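Local coordinates for ABC transporter, periplasmic solute-binding protein (PDB 4WED) that probably binds a solute, perhaps a peptide or a nickel-containing ligand, and delivers it to a membrane ABC transporter, at residues W117-W122 / Q138-V143; A233-G238 / I497-K502; N319-A324 / F420-A425; D428-L433 / A462-T467. One frame throughout, in Å; residues are numbered along the deposited sequence.

Interaction 1: residues W117-W122 / Q138-V143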
loop_
_atom_site.group_PDB
_atom_site.type_symbol
_atom_site.label_atom_id
_atom_site.label_comp_id
_atom_site.label_asym_id
_atom_site.label_seq_id
_atom_site.Cartn_x
_atom_site.Cartn_y
_atom_site.Cartn_z
ATOM N N TRP A 117 -7.702 -16.860 -22.249
ATOM C CA TRP A 117 -8.946 -17.362 -21.663
ATOM C C TRP A 117 -9.187 -16.742 -20.292
ATOM O O TRP A 117 -10.299 -16.405 -19.950
ATOM C CB TRP A 117 -8.858 -18.883 -21.539
ATOM C CG TRP A 117 -10.064 -19.563 -20.885
ATOM C CD1 TRP A 117 -11.186 -19.999 -21.516
ATOM C CD2 TRP A 117 -10.233 -19.906 -19.481
ATOM N NE1 TRP A 117 -12.047 -20.569 -20.608
ATOM C CE2 TRP A 117 -11.494 -20.531 -19.358
ATOM C CE3 TRP A 117 -9.439 -19.744 -18.330
ATOM C CZ2 TRP A 117 -11.993 -20.999 -18.135
ATOM C CZ3 TRP A 117 -9.932 -20.198 -17.112
ATOM C CH2 TRP A 117 -11.202 -20.833 -17.026
ATOM N N ASN A 118 -8.120 -16.591 -19.525
ATOM C CA ASN A 118 -8.152 -15.896 -18.230
ATOM C C ASN A 118 -8.380 -14.415 -18.354
ATOM O O ASN A 118 -9.257 -13.855 -17.707
ATOM C CB ASN A 118 -6.826 -16.084 -17.487
ATOM C CG ASN A 118 -6.808 -17.342 -16.654
ATOM O OD1 ASN A 118 -7.394 -17.380 -15.578
ATOM N ND2 ASN A 118 -6.128 -18.365 -17.131
ATOM N N LEU A 119 -7.563 -13.780 -19.172
ATOM C CA LEU A 119 -7.678 -12.374 -19.394
ATOM C C LEU A 119 -9.054 -12.004 -19.877
ATOM O O LEU A 119 -9.627 -11.016 -19.444
ATOM C CB LEU A 119 -6.638 -11.984 -20.406
ATOM C CG LEU A 119 -5.250 -11.982 -19.777
ATOM C CD1 LEU A 119 -4.249 -11.547 -20.825
ATOM C CD2 LEU A 119 -5.129 -11.089 -18.541
ATOM N N GLU A 120 -9.599 -12.816 -20.765
ATOM C CA GLU A 120 -10.962 -12.600 -21.250
ATOM C C GLU A 120 -12.026 -12.764 -20.153
ATOM O O GLU A 120 -13.148 -12.303 -20.308
ATOM C CB GLU A 120 -11.269 -13.550 -22.401
ATOM C CG GLU A 120 -10.649 -13.129 -23.721
ATOM C CD GLU A 120 -10.958 -14.128 -24.828
ATOM O OE1 GLU A 120 -11.454 -15.244 -24.500
ATOM O OE2 GLU A 120 -10.713 -13.802 -26.014
ATOM N N ARG A 121 -11.677 -13.430 -19.063
ATOM C CA ARG A 121 -12.601 -13.601 -17.966
ATOM C C ARG A 121 -12.792 -12.319 -17.163
ATOM O O ARG A 121 -13.815 -12.168 -16.510
ATOM C CB ARG A 121 -12.148 -14.726 -17.029
ATOM C CG ARG A 121 -12.558 -16.105 -17.512
ATOM C CD ARG A 121 -11.794 -17.201 -16.782
ATOM N NE ARG A 121 -12.659 -18.189 -16.136
ATOM C CZ ARG A 121 -13.388 -17.962 -15.046
ATOM N NH1 ARG A 121 -13.407 -16.772 -14.471
ATOM N NH2 ARG A 121 -14.103 -18.930 -14.519
ATOM N N TRP A 122 -11.838 -11.402 -17.185
ATOM C CA TRP A 122 -11.978 -10.205 -16.331
ATOM C C TRP A 122 -11.782 -8.865 -17.020
ATOM O O TRP A 122 -12.315 -7.851 -16.559
ATOM C CB TRP A 122 -11.048 -10.275 -15.093
ATOM C CG TRP A 122 -9.587 -10.320 -15.424
ATOM C CD1 TRP A 122 -8.801 -11.443 -15.632
ATOM C CD2 TRP A 122 -8.736 -9.201 -15.555
ATOM N NE1 TRP A 122 -7.509 -11.068 -15.908
ATOM C CE2 TRP A 122 -7.435 -9.694 -15.858
ATOM C CE3 TRP A 122 -8.936 -7.821 -15.441
ATOM C CZ2 TRP A 122 -6.343 -8.848 -16.074
ATOM C CZ3 TRP A 122 -7.839 -6.973 -15.641
ATOM C CH2 TRP A 122 -6.555 -7.497 -15.958
ATOM N N GLN A 138 -8.996 -2.691 -25.322
ATOM C CA GLN A 138 -9.618 -2.664 -26.636
ATOM C C GLN A 138 -9.727 -4.070 -27.198
ATOM O O GLN A 138 -10.815 -4.483 -27.568
ATOM C CB GLN A 138 -8.821 -1.778 -27.605
ATOM C CG GLN A 138 -9.528 -1.412 -28.900
ATOM C CD GLN A 138 -10.213 -0.044 -28.826
ATOM O OE1 GLN A 138 -9.776 0.945 -29.449
ATOM N NE2 GLN A 138 -11.279 0.027 -28.033
ATOM N N SER A 139 -8.610 -4.795 -27.279
ATOM C CA SER A 139 -8.604 -6.166 -27.853
ATOM C C SER A 139 -7.336 -6.956 -27.499
ATOM O O SER A 139 -6.406 -6.431 -26.901
ATOM C CB SER A 139 -8.798 -6.166 -29.390
ATOM N N LEU A 140 -7.311 -8.209 -27.944
ATOM C CA LEU A 140 -6.356 -9.195 -27.490
ATOM C C LEU A 140 -6.001 -10.199 -28.596
ATOM O O LEU A 140 -6.777 -11.117 -28.862
ATOM C CB LEU A 140 -7.007 -9.929 -26.333
ATOM C CG LEU A 140 -6.098 -10.554 -25.302
ATOM C CD1 LEU A 140 -6.969 -11.288 -24.291
ATOM C CD2 LEU A 140 -5.089 -11.486 -25.946
ATOM N N GLU A 141 -4.837 -10.045 -29.228
ATOM C CA GLU A 141 -4.427 -10.992 -30.267
ATOM C C GLU A 141 -3.360 -11.978 -29.801
ATOM O O GLU A 141 -2.282 -11.608 -29.414
ATOM C CB GLU A 141 -3.963 -10.278 -31.541
ATOM C CG GLU A 141 -2.644 -9.537 -31.425
ATOM N N VAL A 142 -3.693 -13.254 -29.868
ATOM C CA VAL A 142 -2.703 -14.336 -29.777
ATOM C C VAL A 142 -1.852 -14.379 -31.065
ATOM O O VAL A 142 -2.358 -14.206 -32.174
ATOM C CB VAL A 142 -3.392 -15.696 -29.553
ATOM C CG1 VAL A 142 -2.373 -16.832 -29.479
ATOM C CG2 VAL A 142 -4.238 -15.638 -28.291
ATOM N N VAL A 143 -0.553 -14.569 -30.887
ATOM C CA VAL A 143 0.398 -14.558 -31.988
ATOM C C VAL A 143 0.969 -15.944 -32.097
ATOM O O VAL A 143 0.933 -16.537 -33.166
ATOM C CB VAL A 143 1.514 -13.511 -31.788
ATOM C CG1 VAL A 143 2.643 -13.684 -32.801
ATOM C CG2 VAL A 143 0.929 -12.099 -31.892
#
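Helix-on-sheet packing brings Leu-119 and Glu-120 of helix 112-122 onto Leu-140 of strand 137-144, an outermost strand of a four-stranded antiparallel sheet. Helix and strand backbones come nearest at Glu-120 and Leu-140, whose CA atoms are 8.5 Å apart, and the two segments together bury only 106 Å². With CG of Leu-140 trans to the backbone N (chi1 -154°), its CD1 branch is carried to the helix. Glu-120 contributes the aliphatic base of an extended chain, in keeping with its exposed place at the border of the contact, whereas Leu-119 is buried. Leu-140 also touches Lys-116, and Val-142 meets Ala-112 and Lys-116; residues spaced three or four apart on the helix thus form one ridge facing the strand. Within the sheet, Leu-140 also touches Ile-148 of the neighbouring strand 147-152, and Gln-138 and Ser-139 both pair with His-151 through their backbones, which makes a classic beta bulge. On the helix, Asn-118 is fixed by Ala-114 O and Leu-172 N. Between the two segments one methyl does all the touching: CD1 of Leu-140 settles against two consecutive residues of one helical turn, 4.0 Å from CB of Leu-119 and 4.2 Å from CG of Glu-120.

Interaction 2: residues A233-G238 / I497-K502; sequences AALRAG and IWAHSK
Leu-235 touches the other segment through both of its methyls. CD2 of Leu-235 packs 3.7 Å from CB of Ala-499. CD1 of Leu-235 lies over the peptide link beyond, 3.9 Å from C of His-500 and 3.8 Å from N of Ser-501, and reaches CB of Ser-501 at 4.1 Å. The leucine stem leaves the helix with CG opposite the backbone N (chi1 178°), which carries the fork across to the strand end. Because these methyls account for every close approach between the two segments, an alanine in place of Leu-235 would probably open a gap above Ala-499 and take away the contacts of CD1 with His-500 and Ser-501. The next shell fixes the backbone being touched. The side chain of His-500 leaves the backbone away from the helix, and its ND1 donates to Ser-501 O at 2.7 Å, nearly straight at 167°, with the carbonyl oxygen close to the ring plane. Ser-501 is also held by Asp-241, through both its backbone and its OG, while Ala-499 pairs with Val-243. On the helix side, Gly-238 with positive phi (92°) closes a Schellman motif. Val-243 touches both Leu-235 and Ala-499. The chain thus leaves helix 228-237 and enters strand 242-244, antiparallel to strand 488-500: a helix laid on the sheet it feeds, as in alpha/beta lobes of periplasmic binding proteins.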
loop_
_atom_site.group_PDB
_atom_site.type_symbol
_atom_site.label_atom_id
_atom_site.label_comp_id
_atom_site.label_asym_id
_atom_site.label_seq_id
_atom_site.Cartn_x
_atom_site.Cartn_y
_atom_site.Cartn_z
ATOM N N ALA A 233 -0.452 -15.193 22.063
ATOM C CA ALA A 233 -0.295 -16.398 22.891
ATOM C C ALA A 233 0.184 -17.565 22.062
ATOM O O ALA A 233 1.125 -18.265 22.452
ATOM C CB ALA A 233 -1.611 -16.756 23.555
ATOM N N ALA A 234 -0.445 -17.744 20.892
ATOM C CA ALA A 234 -0.198 -18.924 20.054
ATOM C C ALA A 234 1.235 -19.018 19.546
ATOM O O ALA A 234 1.782 -20.114 19.364
ATOM C CB ALA A 234 -1.181 -18.965 18.914
ATOM N N LEU A 235 1.853 -17.860 19.363
ATOM C CA LEU A 235 3.252 -17.800 18.906
ATOM C C LEU A 235 4.206 -18.174 20.060
ATOM O O LEU A 235 5.168 -18.938 19.880
ATOM C CB LEU A 235 3.563 -16.399 18.350
ATOM C CG LEU A 235 4.993 -16.128 17.877
ATOM C CD1 LEU A 235 5.397 -17.060 16.739
ATOM C CD2 LEU A 235 5.130 -14.685 17.436
ATOM N N ARG A 236 3.913 -17.634 21.239
ATOM C CA ARG A 236 4.682 -17.912 22.445
ATOM C C ARG A 236 4.744 -19.395 22.821
ATOM O O ARG A 236 5.741 -19.859 23.365
ATOM C CB ARG A 236 4.080 -17.162 23.628
ATOM C CG ARG A 236 4.237 -15.645 23.627
ATOM C CD ARG A 236 3.819 -15.159 25.018
ATOM N NE ARG A 236 3.871 -13.706 25.212
ATOM C CZ ARG A 236 4.608 -13.086 26.144
ATOM N NH1 ARG A 236 5.390 -13.769 26.973
ATOM N NH2 ARG A 236 4.577 -11.758 26.233
ATOM N N ALA A 237 3.661 -20.112 22.540
ATOM C CA ALA A 237 3.533 -21.534 22.867
ATOM C C ALA A 237 4.212 -22.469 21.865
ATOM O O ALA A 237 4.525 -23.616 22.206
ATOM C CB ALA A 237 2.062 -21.908 22.978
ATOM N N GLY A 238 4.449 -21.997 20.645
ATOM C CA GLY A 238 4.913 -22.870 19.578
ATOM C C GLY A 238 3.762 -23.450 18.761
ATOM O O GLY A 238 3.958 -24.434 18.032
ATOM N N ILE A 497 4.315 -4.813 10.908
ATOM C CA ILE A 497 5.018 -5.560 11.923
ATOM C C ILE A 497 4.650 -7.015 11.854
ATOM O O ILE A 497 3.471 -7.361 11.890
ATOM C CB ILE A 497 4.679 -5.023 13.298
ATOM C CG1 ILE A 497 5.034 -3.533 13.353
ATOM C CG2 ILE A 497 5.425 -5.806 14.388
ATOM C CD1 ILE A 497 4.288 -2.802 14.452
ATOM N N TRP A 498 5.682 -7.844 11.734
ATOM C CA TRP A 498 5.562 -9.296 11.754
ATOM C C TRP A 498 6.338 -9.859 12.914
ATOM O O TRP A 498 7.288 -9.247 13.371
ATOM C CB TRP A 498 6.069 -9.879 10.438
ATOM C CG TRP A 498 5.132 -9.639 9.284
ATOM C CD1 TRP A 498 4.956 -8.480 8.586
ATOM C CD2 TRP A 498 4.237 -10.583 8.718
ATOM N NE1 TRP A 498 3.988 -8.638 7.615
ATOM C CE2 TRP A 498 3.529 -9.928 7.679
ATOM C CE3 TRP A 498 3.934 -11.917 9.001
ATOM C CZ2 TRP A 498 2.574 -10.584 6.904
ATOM C CZ3 TRP A 498 2.973 -12.566 8.240
ATOM C CH2 TRP A 498 2.310 -11.900 7.196
ATOM N N ALA A 499 5.893 -10.990 13.460
ATOM C CA ALA A 499 6.751 -11.763 14.343
ATOM C C ALA A 499 6.769 -13.209 13.910
ATOM O O ALA A 499 5.770 -13.709 13.425
ATOM C CB ALA A 499 6.324 -11.629 15.785
ATOM N N HIS A 500 7.922 -13.861 14.057
ATOM C CA HIS A 500 8.070 -15.294 13.846
ATOM C C HIS A 500 8.734 -15.978 15.023
ATOM O O HIS A 500 9.276 -15.339 15.950
ATOM C CB HIS A 500 8.905 -15.603 12.595
ATOM C CG HIS A 500 10.298 -15.038 12.600
ATOM N ND1 HIS A 500 11.336 -15.581 13.338
ATOM C CD2 HIS A 500 10.829 -13.998 11.920
ATOM C CE1 HIS A 500 12.436 -14.878 13.126
ATOM N NE2 HIS A 500 12.159 -13.920 12.254
ATOM N N SER A 501 8.719 -17.305 14.959
ATOM C CA SER A 501 9.304 -18.105 16.009
ATOM C C SER A 501 10.796 -18.224 15.734
ATOM O O SER A 501 11.283 -17.888 14.647
ATOM C CB SER A 501 8.628 -19.474 16.099
ATOM O OG SER A 501 8.549 -20.119 14.850
ATOM N N LYS A 502 11.499 -18.697 16.748
ATOM C CA LYS A 502 12.914 -18.909 16.704
ATOM C C LYS A 502 13.335 -19.821 15.556
ATOM O O LYS A 502 14.411 -19.640 15.008
ATOM C CB LYS A 502 13.389 -19.503 18.043
#

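Interaction 3: residues N319-A324 / F420-A425; sequences NMFSAA and FLTYGA
Phe-321 and Thr-422 mark the closest approach of the two backbones, with CA atoms 8.2 Å apart, where an irregular loop passes the end of strand 417-421. At that spacing side chains must bridge the gap, and they converge on a single methyl. CG2 of Thr-422 lies 4.0 Å from CE1 of Phe-321 and 4.1 Å from CE of Met-320, modelled as selenomethionine. Met-320 reaches it with a fully extended chain, each torsion near 180°, so the terminal methyl arrives while the middle of the chain runs beside Phe-321. There CG of Met-320 sits 4.2 Å above the ring plane of Phe-321, over its centre, so the side chain lies across one ring face. The first torsion of Thr-422 (chi1 60°) separates the functions of its branches: CG2 goes to the apolar partners while OG1 accepts a bond from Thr-274 N. Thr-274 also donates through its own OG1 to Met-320 O, tying both segments from one residue of the adjoining strand. All three touching residues are buried. Around them, strand 274-279 pairs with strand 417-421, Leu-433 and Ser-432 of helix 430-437 cover Met-320 and Phe-321, and Ile-488 of strand 488-500 packs against Met-320.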
loop_
_atom_site.group_PDB
_atom_site.type_symbol
_atom_site.label_atom_id
_atom_site.label_comp_id
_atom_site.label_asym_id
_atom_site.label_seq_id
_atom_site.Cartn_x
_atom_site.Cartn_y
_atom_site.Cartn_z
ATOM N N ASN A 319 9.141 12.566 2.899
ATOM C CA ASN A 319 8.510 12.572 1.574
ATOM C C ASN A 319 7.111 12.014 1.662
ATOM O O ASN A 319 6.782 11.234 2.575
ATOM C CB ASN A 319 9.310 11.714 0.625
ATOM C CG ASN A 319 10.686 12.253 0.417
ATOM O OD1 ASN A 319 11.425 12.439 1.373
ATOM N ND2 ASN A 319 11.028 12.558 -0.810
HETATM N N MSE A 320 6.271 12.429 0.731
HETATM C CA MSE A 320 4.920 11.920 0.704
HETATM C C MSE A 320 4.932 10.439 0.561
HETATM O O MSE A 320 4.040 9.765 1.066
HETATM C CB MSE A 320 4.129 12.500 -0.435
HETATM C CG MSE A 320 2.620 12.215 -0.321
HETATM SE SE MSE A 320 1.724 12.950 -1.971
HETATM C CE MSE A 320 -0.014 11.989 -1.835
ATOM N N PHE A 321 5.919 9.908 -0.140
ATOM C CA PHE A 321 5.998 8.484 -0.352
ATOM C C PHE A 321 7.349 8.014 0.107
ATOM O O PHE A 321 8.376 8.644 -0.227
ATOM C CB PHE A 321 5.862 8.162 -1.807
ATOM C CG PHE A 321 4.555 8.547 -2.374
ATOM C CD1 PHE A 321 3.381 7.872 -1.984
ATOM C CD2 PHE A 321 4.468 9.557 -3.324
ATOM C CE1 PHE A 321 2.146 8.217 -2.515
ATOM C CE2 PHE A 321 3.245 9.889 -3.852
ATOM C CZ PHE A 321 2.077 9.218 -3.452
ATOM N N SER A 322 7.356 6.910 0.854
ATOM C CA SER A 322 8.629 6.300 1.263
ATOM C C SER A 322 9.360 5.734 0.048
ATOM O O SER A 322 8.776 5.560 -1.028
ATOM C CB SER A 322 8.431 5.213 2.341
ATOM O OG SER A 322 8.235 3.928 1.761
ATOM N N ALA A 323 10.640 5.442 0.254
ATOM C CA ALA A 323 11.563 4.911 -0.786
ATOM C C ALA A 323 11.189 3.498 -1.269
ATOM O O ALA A 323 11.589 3.065 -2.341
ATOM C CB ALA A 323 12.987 4.920 -0.217
ATOM N N ALA A 324 10.415 2.783 -0.453
ATOM C CA ALA A 324 9.854 1.506 -0.823
ATOM C C ALA A 324 8.981 1.609 -2.092
ATOM O O ALA A 324 8.821 0.613 -2.816
ATOM C CB ALA A 324 9.028 0.940 0.345
ATOM N N PHE A 420 -4.681 12.361 6.456
ATOM C CA PHE A 420 -4.903 11.432 5.401
ATOM C C PHE A 420 -3.862 10.364 5.497
ATOM O O PHE A 420 -2.773 10.560 6.052
ATOM C CB PHE A 420 -4.732 12.134 4.069
ATOM C CG PHE A 420 -5.819 13.101 3.770
ATOM C CD1 PHE A 420 -5.857 14.327 4.397
ATOM C CD2 PHE A 420 -6.803 12.794 2.847
ATOM C CE1 PHE A 420 -6.868 15.230 4.120
ATOM C CE2 PHE A 420 -7.825 13.697 2.570
ATOM C CZ PHE A 420 -7.858 14.914 3.209
ATOM N N LEU A 421 -4.208 9.234 4.925
ATOM C CA LEU A 421 -3.343 8.094 4.766
ATOM C C LEU A 421 -3.278 7.847 3.302
ATOM O O LEU A 421 -4.278 7.869 2.683
ATOM C CB LEU A 421 -3.960 6.864 5.432
ATOM C CG LEU A 421 -3.832 6.786 6.959
ATOM C CD1 LEU A 421 -4.762 5.706 7.448
ATOM C CD2 LEU A 421 -2.441 6.475 7.421
ATOM N N THR A 422 -2.085 7.637 2.755
ATOM C CA THR A 422 -1.958 7.218 1.385
ATOM C C THR A 422 -2.483 5.796 1.176
ATOM O O THR A 422 -2.700 5.033 2.096
ATOM C CB THR A 422 -0.508 7.363 0.813
ATOM O OG1 THR A 422 0.453 6.583 1.553
ATOM C CG2 THR A 422 -0.086 8.815 0.811
ATOM N N TYR A 423 -2.700 5.464 -0.076
ATOM C CA TYR A 423 -3.272 4.201 -0.439
ATOM C C TYR A 423 -2.281 3.053 -0.217
ATOM O O TYR A 423 -2.717 1.928 0.126
ATOM C CB TYR A 423 -3.733 4.240 -1.901
ATOM C CG TYR A 423 -4.965 5.088 -2.183
ATOM C CD1 TYR A 423 -5.632 5.731 -1.173
ATOM C CD2 TYR A 423 -5.492 5.190 -3.474
ATOM C CE1 TYR A 423 -6.764 6.475 -1.430
ATOM C CE2 TYR A 423 -6.652 5.911 -3.725
ATOM C CZ TYR A 423 -7.271 6.561 -2.687
ATOM O OH TYR A 423 -8.405 7.316 -2.841
ATOM N N GLY A 424 -0.986 3.305 -0.424
ATOM C CA GLY A 424 0.031 2.249 -0.266
ATOM C C GLY A 424 0.257 1.363 -1.506
ATOM O O GLY A 424 -0.455 1.465 -2.499
ATOM N N ALA A 425 1.279 0.508 -1.458
ATOM C CA ALA A 425 1.598 -0.375 -2.562
ATOM C C ALA A 425 0.435 -1.300 -2.727
ATOM O O ALA A 425 -0.126 -1.678 -1.724
ATOM C CB ALA A 425 2.833 -1.177 -2.255
#

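Interaction 4: residues D428-L433 / A462-T467; sequences DPFGSL and AATAAT
Helix-helix packing joins Phe-430 of helix 430-437 to Ala-463 and Thr-464 near the end of helix 457-465. The apolar contacts come first: CD1 of Phe-430 meets CG2 of Thr-464 at 3.8 Å, and its CE1 lies 4.1 Å from CB of Ala-463. A second kind pairs ring with backbone, CZ of Phe-430 standing 3.6 Å from O of Ala-463, an oxygen that accepts a hydrogen bond from Ala-466 N in the closing turn. The phenyl is aimed there by its first torsion (chi1 -73°), CG lying trans to the carbonyl carbon. Ile-475 of helix 471-485 adds a further apolar neighbour. An alanine replacing Phe-430 would probably leave Thr-464 CG2 and the Ala-463 carbonyl without their apolar cover and open a gap between the helices. Polar bonds stay on either side of this seam. Thr-464 OG1 turns back to Asn-461 O within its own helix. Pro-429, after a cis peptide bond, precedes Phe-430, and the buried Asp-428 holds Ser-432: OD1 of Asp-428 accepts from Ser-432 N at 3.1 Å, nearly in line with the C-O bond, and from Ser-432 OG at 2.6 Å on the syn side.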
loop_
_atom_site.group_PDB
_atom_site.type_symbol
_atom_site.label_atom_id
_atom_site.label_comp_id
_atom_site.label_asym_id
_atom_site.label_seq_id
_atom_site.Cartn_x
_atom_site.Cartn_y
_atom_site.Cartn_z
ATOM N N ASP A 428 0.488 3.016 -5.616
ATOM C CA ASP A 428 1.087 4.344 -5.475
ATOM C C ASP A 428 2.321 4.387 -6.333
ATOM O O ASP A 428 2.951 3.365 -6.521
ATOM C CB ASP A 428 1.469 4.651 -3.990
ATOM C CG ASP A 428 0.336 5.246 -3.203
ATOM O OD1 ASP A 428 -0.622 5.703 -3.833
ATOM O OD2 ASP A 428 0.358 5.200 -1.953
ATOM N N PRO A 429 2.723 5.572 -6.788
ATOM C CA PRO A 429 2.237 6.869 -6.266
ATOM C C PRO A 429 1.039 7.443 -6.968
ATOM O O PRO A 429 0.405 8.359 -6.431
ATOM C CB PRO A 429 3.451 7.791 -6.462
ATOM C CG PRO A 429 4.227 7.164 -7.571
ATOM C CD PRO A 429 4.066 5.691 -7.403
ATOM N N PHE A 430 0.694 6.895 -8.140
ATOM C CA PHE A 430 -0.330 7.532 -8.954
ATOM C C PHE A 430 -1.716 7.466 -8.357
ATOM O O PHE A 430 -2.486 8.428 -8.518
ATOM C CB PHE A 430 -0.303 7.012 -10.396
ATOM C CG PHE A 430 0.873 7.524 -11.190
ATOM C CD1 PHE A 430 1.035 8.892 -11.414
ATOM C CD2 PHE A 430 1.831 6.652 -11.716
ATOM C CE1 PHE A 430 2.133 9.383 -12.152
ATOM C CE2 PHE A 430 2.915 7.122 -12.461
ATOM C CZ PHE A 430 3.079 8.496 -12.671
ATOM N N GLY A 431 -2.035 6.371 -7.655
ATOM C CA GLY A 431 -3.359 6.224 -7.021
ATOM C C GLY A 431 -3.636 7.360 -6.053
ATOM O O GLY A 431 -4.678 7.984 -6.108
ATOM N N SER A 432 -2.671 7.653 -5.187
ATOM C CA SER A 432 -2.839 8.688 -4.173
ATOM C C SER A 432 -2.705 10.075 -4.737
ATOM O O SER A 432 -3.465 10.963 -4.366
ATOM C CB SER A 432 -1.804 8.521 -3.054
ATOM O OG SER A 432 -2.000 7.288 -2.369
ATOM N N LEU A 433 -1.726 10.265 -5.613
ATOM C CA LEU A 433 -1.555 11.536 -6.266
ATOM C C LEU A 433 -2.807 11.980 -6.975
ATOM O O LEU A 433 -3.256 13.110 -6.821
ATOM C CB LEU A 433 -0.447 11.464 -7.308
ATOM C CG LEU A 433 0.941 11.693 -6.744
ATOM C CD1 LEU A 433 1.959 11.749 -7.876
ATOM C CD2 LEU A 433 1.011 12.978 -5.908
ATOM N N ALA A 462 0.815 15.905 -16.455
ATOM C CA ALA A 462 2.023 15.654 -17.235
ATOM C C ALA A 462 2.666 14.369 -16.729
ATOM O O ALA A 462 3.069 13.514 -17.511
ATOM C CB ALA A 462 2.980 16.831 -17.133
ATOM N N ALA A 463 2.732 14.211 -15.418
ATOM C CA ALA A 463 3.277 12.972 -14.852
ATOM C C ALA A 463 2.477 11.717 -15.244
ATOM O O ALA A 463 3.060 10.657 -15.514
ATOM C CB ALA A 463 3.351 13.090 -13.367
ATOM N N THR A 464 1.147 11.828 -15.269
ATOM C CA THR A 464 0.313 10.700 -15.670
ATOM C C THR A 464 0.452 10.425 -17.159
ATOM O O THR A 464 0.251 9.291 -17.617
ATOM C CB THR A 464 -1.175 10.854 -15.252
ATOM O OG1 THR A 464 -1.747 12.031 -15.806
ATOM C CG2 THR A 464 -1.279 10.907 -13.709
ATOM N N ALA A 465 0.844 11.450 -17.907
ATOM C CA ALA A 465 1.071 11.270 -19.343
ATOM C C ALA A 465 2.458 10.682 -19.648
ATOM O O ALA A 465 2.676 10.181 -20.742
ATOM C CB ALA A 465 0.859 12.583 -20.104
ATOM N N ALA A 466 3.376 10.703 -18.693
ATOM C CA ALA A 466 4.779 10.390 -18.988
ATOM C C ALA A 466 4.974 8.916 -19.305
ATOM O O ALA A 466 4.199 8.080 -18.862
ATOM C CB ALA A 466 5.649 10.774 -17.810
ATOM N N THR A 467 6.043 8.611 -20.036
ATOM C CA THR A 467 6.386 7.246 -20.478
ATOM C C THR A 467 7.850 6.938 -20.156
ATOM O O THR A 467 8.678 7.853 -20.058
ATOM C CB THR A 467 6.133 7.102 -22.005
ATOM O OG1 THR A 467 4.721 7.072 -22.221
ATOM C CG2 THR A 467 6.769 5.823 -22.628
#

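How the interactions relate
Interactions 2, 3 and 4 are buried, whereas interaction 1 is partly exposed and stands about 26 to 44 Å, centre to centre, from the others. Interactions 1 and 2 both lay a helix on a sheet, but the first ends in a glutamate stem at the border and the second in a wholly buried leucine fork. Interactions 2 and 3 reach one sheet, though their nearest atoms are about 12 Å apart. Only interactions 3 and 4 touch: Tyr-423 N lies 3.0 Å from Ser-432 OG, a probable hydrogen bond, and Phe-321 CE2 packs 3.4 Å from Pro-429 CB. These two share a polar border, and interaction 2 has its own polar ties to Asp-241, while each contact itself is apolar or nearly so.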